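Local coordinates for substrate-binding protein (Synechococcus sp., PDB 6WPN), which probably binds a sugar or oligosaccharide in the periplasm as the substrate-binding component of a transport system, at residues K223-W228 with D410-E415. Numbering follows the deposited sequence.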
loop_
_atom_site.group_PDB
_atom_site.type_symbol
_atom_site.label_atom_id
_atom_site.label_comp_id
_atom_site.label_asym_id
_atom_site.label_seq_id
_atom_site.Cartn_x
_atom_site.Cartn_y
_atom_site.Cartn_z
ATOM N N LYS A 223 5.492 18.844 14.340
ATOM C CA LYS A 223 5.640 19.490 13.043
ATOM C C LYS A 223 4.751 18.820 12.001
ATOM O O LYS A 223 4.136 19.498 11.169
ATOM C CB LYS A 223 7.113 19.471 12.632
ATOM C CG LYS A 223 7.444 20.122 11.306
ATOM C CD LYS A 223 8.951 20.076 11.074
ATOM C CE LYS A 223 9.329 20.403 9.640
ATOM N NZ LYS A 223 10.809 20.320 9.439
ATOM N N ALA A 224 4.656 17.489 12.048
ATOM C CA ALA A 224 3.823 16.764 11.096
ATOM C C ALA A 224 2.341 17.035 11.330
ATOM O O ALA A 224 1.575 17.178 10.370
ATOM C CB ALA A 224 4.114 15.267 11.180
ATOM N N PHE A 225 1.910 17.063 12.595
ATOM C CA PHE A 225 0.522 17.403 12.900
ATOM C C PHE A 225 0.180 18.808 12.422
ATOM O O PHE A 225 -0.875 19.034 11.818
ATOM C CB PHE A 225 0.255 17.282 14.404
ATOM C CG PHE A 225 -0.321 15.955 14.821
ATOM C CD1 PHE A 225 0.486 14.838 14.953
ATOM C CD2 PHE A 225 -1.677 15.830 15.077
ATOM C CE1 PHE A 225 -0.052 13.618 15.340
ATOM C CE2 PHE A 225 -2.218 14.615 15.456
ATOM C CZ PHE A 225 -1.404 13.510 15.589
ATOM N N ALA A 226 1.058 19.771 12.699
ATOM C CA ALA A 226 0.823 21.143 12.261
ATOM C C ALA A 226 0.813 21.242 10.741
ATOM O O ALA A 226 0.059 22.038 10.169
ATOM C CB ALA A 226 1.884 22.070 12.852
ATOM N N PHE A 227 1.655 20.450 10.075
ATOM C CA PHE A 227 1.696 20.451 8.618
ATOM C C PHE A 227 0.317 20.182 8.032
ATOM O O PHE A 227 -0.197 20.968 7.227
ATOM C CB PHE A 227 2.707 19.404 8.136
ATOM C CG PHE A 227 2.817 19.285 6.636
ATOM C CD1 PHE A 227 2.049 18.360 5.943
ATOM C CD2 PHE A 227 3.708 20.077 5.923
ATOM C CE1 PHE A 227 2.151 18.236 4.567
ATOM C CE2 PHE A 227 3.823 19.957 4.546
ATOM C CZ PHE A 227 3.042 19.035 3.865
ATOM N N TRP A 228 -0.310 19.084 8.453
ATOM C CA TRP A 228 -1.595 18.695 7.885
ATOM C C TRP A 228 -2.726 19.572 8.400
ATOM O O TRP A 228 -3.662 19.885 7.655
ATOM C CB TRP A 228 -1.856 17.223 8.186
ATOM C CG TRP A 228 -0.923 16.347 7.426
ATOM C CD1 TRP A 228 0.122 15.628 7.924
ATOM C CD2 TRP A 228 -0.933 16.118 6.017
ATOM N NE1 TRP A 228 0.761 14.955 6.909
ATOM C CE2 TRP A 228 0.130 15.240 5.728
ATOM C CE3 TRP A 228 -1.741 16.571 4.967
ATOM C CZ2 TRP A 228 0.400 14.800 4.437
ATOM C CZ3 TRP A 228 -1.468 16.135 3.689
ATOM C CH2 TRP A 228 -0.409 15.259 3.434
ATOM N N ASP A 410 -1.203 20.765 18.661
ATOM C CA ASP A 410 -0.545 20.173 19.821
ATOM C C ASP A 410 -1.545 19.463 20.715
ATOM O O ASP A 410 -1.212 18.452 21.342
ATOM C CB ASP A 410 0.219 21.234 20.615
ATOM C CG ASP A 410 1.348 21.858 19.817
ATOM O OD1 ASP A 410 1.839 21.201 18.873
ATOM O OD2 ASP A 410 1.760 22.991 20.152
ATOM N N GLN A 411 -2.766 19.994 20.802
ATOM C CA GLN A 411 -3.806 19.330 21.574
ATOM C C GLN A 411 -4.122 17.964 20.977
ATOM O O GLN A 411 -4.338 16.993 21.707
ATOM C CB GLN A 411 -5.058 20.207 21.601
ATOM C CG GLN A 411 -6.076 19.847 22.657
ATOM C CD GLN A 411 -5.601 20.204 24.049
ATOM O OE1 GLN A 411 -4.729 21.060 24.215
ATOM N NE2 GLN A 411 -6.184 19.564 25.060
ATOM N N ALA A 412 -4.126 17.866 19.646
ATOM C CA ALA A 412 -4.329 16.570 19.003
ATOM C C ALA A 412 -3.191 15.610 19.325
ATOM O O ALA A 412 -3.423 14.430 19.613
ATOM C CB ALA A 412 -4.471 16.750 17.490
ATOM N N VAL A 413 -1.951 16.107 19.279
ATOM C CA VAL A 413 -0.785 15.282 19.588
ATOM C C VAL A 413 -0.900 14.703 20.989
ATOM O O VAL A 413 -0.689 13.504 21.204
ATOM C CB VAL A 413 0.506 16.106 19.432
ATOM C CG1 VAL A 413 1.715 15.270 19.810
ATOM C CG2 VAL A 413 0.626 16.626 18.011
ATOM N N LEU A 414 -1.226 15.550 21.964
ATOM C CA LEU A 414 -1.316 15.077 23.340
ATOM C C LEU A 414 -2.436 14.060 23.497
ATOM O O LEU A 414 -2.251 13.019 24.139
ATOM C CB LEU A 414 -1.527 16.252 24.291
ATOM C CG LEU A 414 -1.420 15.804 25.744
ATOM C CD1 LEU A 414 0.029 15.449 26.067
ATOM C CD2 LEU A 414 -1.975 16.846 26.706
ATOM N N GLU A 415 -3.602 14.336 22.907
ATOM C CA GLU A 415 -4.714 13.397 23.006
ATOM C C GLU A 415 -4.366 12.070 22.352
ATOM O O GLU A 415 -4.654 11.003 22.905
ATOM C CB GLU A 415 -5.968 13.991 22.360
ATOM C CG GLU A 415 -6.534 15.221 23.060
ATOM C CD GLU A 415 -7.286 14.888 24.331
ATOM O OE1 GLU A 415 -7.513 13.688 24.593
ATOM O OE2 GLU A 415 -7.646 15.829 25.073
#
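Phe225 lies with one face of its ring under the CG2 methyl of Val413. That methyl stands 3.7 Å from the ring centroid, 24° off the normal, a CH-pi contact displaced toward the rim at the CB end: its nearest ring atom is CG of Phe225, 3.4 Å from Val413 CG2. In Val413 the other methyl, CG1, is anti to the backbone N (chi1 178°), which leaves CG2 beside that N and directed at the ring. Farther along the same ring, Ala412 CB comes in obliquely, 3.7 Å from Phe225 CE2. In this protein, a member of the bacterial extracellular solute-binding family and probably of its two-lobed fold, helix 219-233 here meets the C-terminal helix 409-427 at the periphery; between 223-228 and 410-415 the contact is made by apolar side chains. Helix 388-403 adds Ile395 and Leu399 against Phe225, and Phe200 meets the ring at a steep angle. An alanine in place of Phe225 would probably open a gap between the helices, with Val413 CG2 and Ala412 CB losing the surface they rest on. Within helix 219-233, the carbonyl O of Phe225 takes a hydrogen bond from Thr229 OG1.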